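Local structure of SA0254 protein (Staphylococcus aureus subsp. aureus, 2OOI) at residues V148-Y151 and R152-Q155. The protein is of unknown function but contains a UTRA domain, a fold that in GntR-family transcription regulators senses small-molecule effectors, so it probably binds a ligand. Sequence-based numbering, arbitrary orientation.
Sequences VFHY and RHAQ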
ATOM      1  N   VAL B 148      -5.757  -7.278   9.034  1.00 49.50           N
ATOM      2  CA  VAL B 148      -4.583  -6.751   9.754  1.00 49.35           C
ATOM      3  C   VAL B 148      -3.378  -7.653   9.475  1.00 49.10           C
ATOM      4  O   VAL B 148      -3.400  -8.843   9.739  1.00 48.94           O
ATOM      5  CB  VAL B 148      -4.890  -6.353  11.248  1.00 49.18           C
ATOM      6  CG1 VAL B 148      -3.658  -5.929  11.931  1.00 49.37           C
ATOM      7  CG2 VAL B 148      -5.966  -5.350  11.384  1.00 47.72           C
ATOM      8  N   PHE B 149      -2.360  -7.058   8.856  1.00 49.35           N
ATOM      9  CA  PHE B 149      -1.179  -7.776   8.400  1.00 49.16           C
ATOM     10  C   PHE B 149      -0.077  -7.860   9.449  1.00 49.18           C
ATOM     11  O   PHE B 149       0.168  -6.929  10.222  1.00 48.31           O
ATOM     12  CB  PHE B 149      -0.602  -7.104   7.160  1.00 49.41           C
ATOM     13  CG  PHE B 149      -1.399  -7.337   5.901  1.00 49.43           C
ATOM     14  CD1 PHE B 149      -2.315  -6.411   5.461  1.00 49.66           C
ATOM     15  CD2 PHE B 149      -1.209  -8.490   5.149  1.00 50.55           C
ATOM     16  CE1 PHE B 149      -3.045  -6.632   4.294  1.00 50.03           C
ATOM     17  CE2 PHE B 149      -1.926  -8.710   3.992  1.00 49.84           C
ATOM     18  CZ  PHE B 149      -2.840  -7.773   3.560  1.00 49.88           C
ATOM     19  N   HIS B 150       0.580  -9.014   9.458  1.00 49.93           N
ATOM     20  CA  HIS B 150       1.831  -9.224  10.189  1.00 50.10           C
ATOM     21  C   HIS B 150       2.907  -8.348   9.555  1.00 50.13           C
ATOM     22  O   HIS B 150       3.168  -8.473   8.370  1.00 50.34           O
ATOM     23  CB  HIS B 150       2.221 -10.701  10.075  1.00 49.85           C
ATOM     24  CG  HIS B 150       3.388 -11.077  10.925  1.00 50.06           C
ATOM     25  ND1 HIS B 150       3.268 -11.884  12.037  1.00 50.24           N
ATOM     26  CD2 HIS B 150       4.694 -10.728  10.845  1.00 48.55           C
ATOM     27  CE1 HIS B 150       4.459 -12.027  12.596  1.00 50.44           C
ATOM     28  NE2 HIS B 150       5.339 -11.328  11.895  1.00 49.76           N
ATOM     29  N   TYR B 151       3.543  -7.473  10.319  1.00 50.55           N
ATOM     30  CA  TYR B 151       4.394  -6.467   9.701  1.00 51.43           C
ATOM     31  C   TYR B 151       5.706  -6.968   9.106  1.00 52.29           C
ATOM     32  O   TYR B 151       6.244  -6.319   8.208  1.00 52.45           O
ATOM     33  CB  TYR B 151       4.642  -5.296  10.632  1.00 50.91           C
ATOM     34  CG  TYR B 151       5.747  -5.483  11.615  1.00 50.87           C
ATOM     35  CD1 TYR B 151       6.976  -4.884  11.414  1.00 50.55           C
ATOM     36  CD2 TYR B 151       5.564  -6.242  12.766  1.00 49.71           C
ATOM     37  CE1 TYR B 151       7.995  -5.056  12.314  1.00 50.35           C
ATOM     38  CE2 TYR B 151       6.568  -6.399  13.671  1.00 50.12           C
ATOM     39  CZ  TYR B 151       7.785  -5.806  13.438  1.00 50.09           C
ATOM     40  OH  TYR B 151       8.807  -5.952  14.330  1.00 51.05           O
ATOM     41  N   ARG B 152       6.230  -8.081   9.612  1.00 53.42           N
ATOM     42  CA  ARG B 152       7.453  -8.687   9.067  1.00 55.02           C
ATOM     43  C   ARG B 152       7.168  -9.589   7.870  1.00 55.40           C
ATOM     44  O   ARG B 152       7.906  -9.573   6.899  1.00 55.38           O
ATOM     45  CB  ARG B 152       8.209  -9.495  10.125  1.00 54.87           C
ATOM     46  CG  ARG B 152       8.822  -8.674  11.247  1.00 56.58           C
ATOM     47  CD  ARG B 152       9.563  -9.557  12.310  1.00 58.64           C
ATOM     48  NE  ARG B 152      10.110  -8.706  13.376  1.00 62.54           N
ATOM     49  CZ  ARG B 152      10.749  -9.113  14.493  1.00 64.27           C
ATOM     50  NH1 ARG B 152      11.044 -10.408  14.732  1.00 64.18           N
ATOM     51  NH2 ARG B 152      11.138  -8.192  15.384  1.00 64.37           N
ATOM     52  N   HIS B 153       6.093 -10.352   7.932  1.00 56.15           N
ATOM     53  CA  HIS B 153       5.844 -11.376   6.950  1.00 57.06           C
ATOM     54  C   HIS B 153       5.185 -10.807   5.702  1.00 58.14           C
ATOM     55  O   HIS B 153       5.184 -11.477   4.682  1.00 59.21           O
ATOM     56  CB  HIS B 153       4.951 -12.480   7.523  1.00 56.87           C
ATOM     57  CG  HIS B 153       5.600 -13.308   8.594  1.00 56.73           C
ATOM     58  ND1 HIS B 153       4.898 -14.191   9.385  1.00 56.33           N
ATOM     59  CD2 HIS B 153       6.878 -13.340   9.043  1.00 55.69           C
ATOM     60  CE1 HIS B 153       5.718 -14.749  10.258  1.00 54.56           C
ATOM     61  NE2 HIS B 153       6.925 -14.250  10.072  1.00 55.11           N
ATOM     62  N   ALA B 154       4.627  -9.595   5.770  1.00 59.03           N
ATOM     63  CA  ALA B 154       3.895  -8.994   4.639  1.00 59.64           C
ATOM     64  C   ALA B 154       4.733  -7.901   3.991  1.00 60.61           C
ATOM     65  O   ALA B 154       5.128  -6.936   4.647  1.00 60.79           O
ATOM     66  CB  ALA B 154       2.556  -8.418   5.098  1.00 59.34           C
ATOM     67  N   GLN B 155       4.999  -8.060   2.697  1.00 61.61           N
ATOM     68  CA  GLN B 155       5.871  -7.154   1.933  1.00 61.86           C
ATOM     69  C   GLN B 155       5.200  -6.931   0.573  1.00 62.21           C
ATOM     70  O   GLN B 155       4.918  -7.876  -0.126  1.00 62.71           O
ATOM     71  CB  GLN B 155       7.263  -7.767   1.776  1.00 61.78           C
ATOM     72  CG  GLN B 155       7.955  -8.250   3.100  1.00 63.18           C
ATOM     73  CD  GLN B 155       8.803  -7.160   3.807  1.00 65.74           C
ATOM     74  OE1 GLN B 155       9.712  -6.562   3.217  1.00 65.73           O
ATOM     75  NE2 GLN B 155       8.496  -6.910   5.085  1.00 68.50           N
TER
HETATM   76  O   HOH W   1       4.941  -5.012   6.329  1.00 52.48           O
HETATM   77  O   HOH W   2      11.627  -5.214  14.868  1.00 73.36           O
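His-150 holds CG anti to its own nitrogen (chi1 -173°), whereas His-153 has CG anti to the carbonyl carbon, beside the backbone N; across the turn that follows strand 141-150, these rotations lay the two imidazoles face to face. Their centroids are 3.8 Å apart and the planes diverge by 6°, the evidence for a true stack, with His-153 ND1 above the centre of the His-150 ring. Val-62 O on the adjacent strand 61-71 accepts a hydrogen bond from the same ND1, fixing the ring's rotation.

Tyr-151 and Arg-152 run side by side. Arg-152 CG sits over one face of the phenol, 3.9 Å from the Tyr-151 ring centroid, as a CH-pi contact. Farther out, the extended arginine chain lets Arg-152 NE donate to Tyr-151 OH at 3.2 Å, bent at 137°, and a water links Tyr-151 OH to Arg-152 NH2.

A weak i+4 bond from Ala-154 N to His-150 O (3.2 Å) closes an alpha-turn leading from the UTRA domain's six-stranded antiparallel sheet toward strand 156-160, while Ala-154 CB packs at 3.8 Å from Phe-149 CD2. A second water donates to both Tyr-151 O and Ala-154 O.

Since His-153 ND1 donates to Val-62 O, it carries a proton; a neutral His-153 would then be the ND1-H tautomer. Close stacking probably disfavours double protonation of the pair, and Arg-152 may disfavour protonation of His-150.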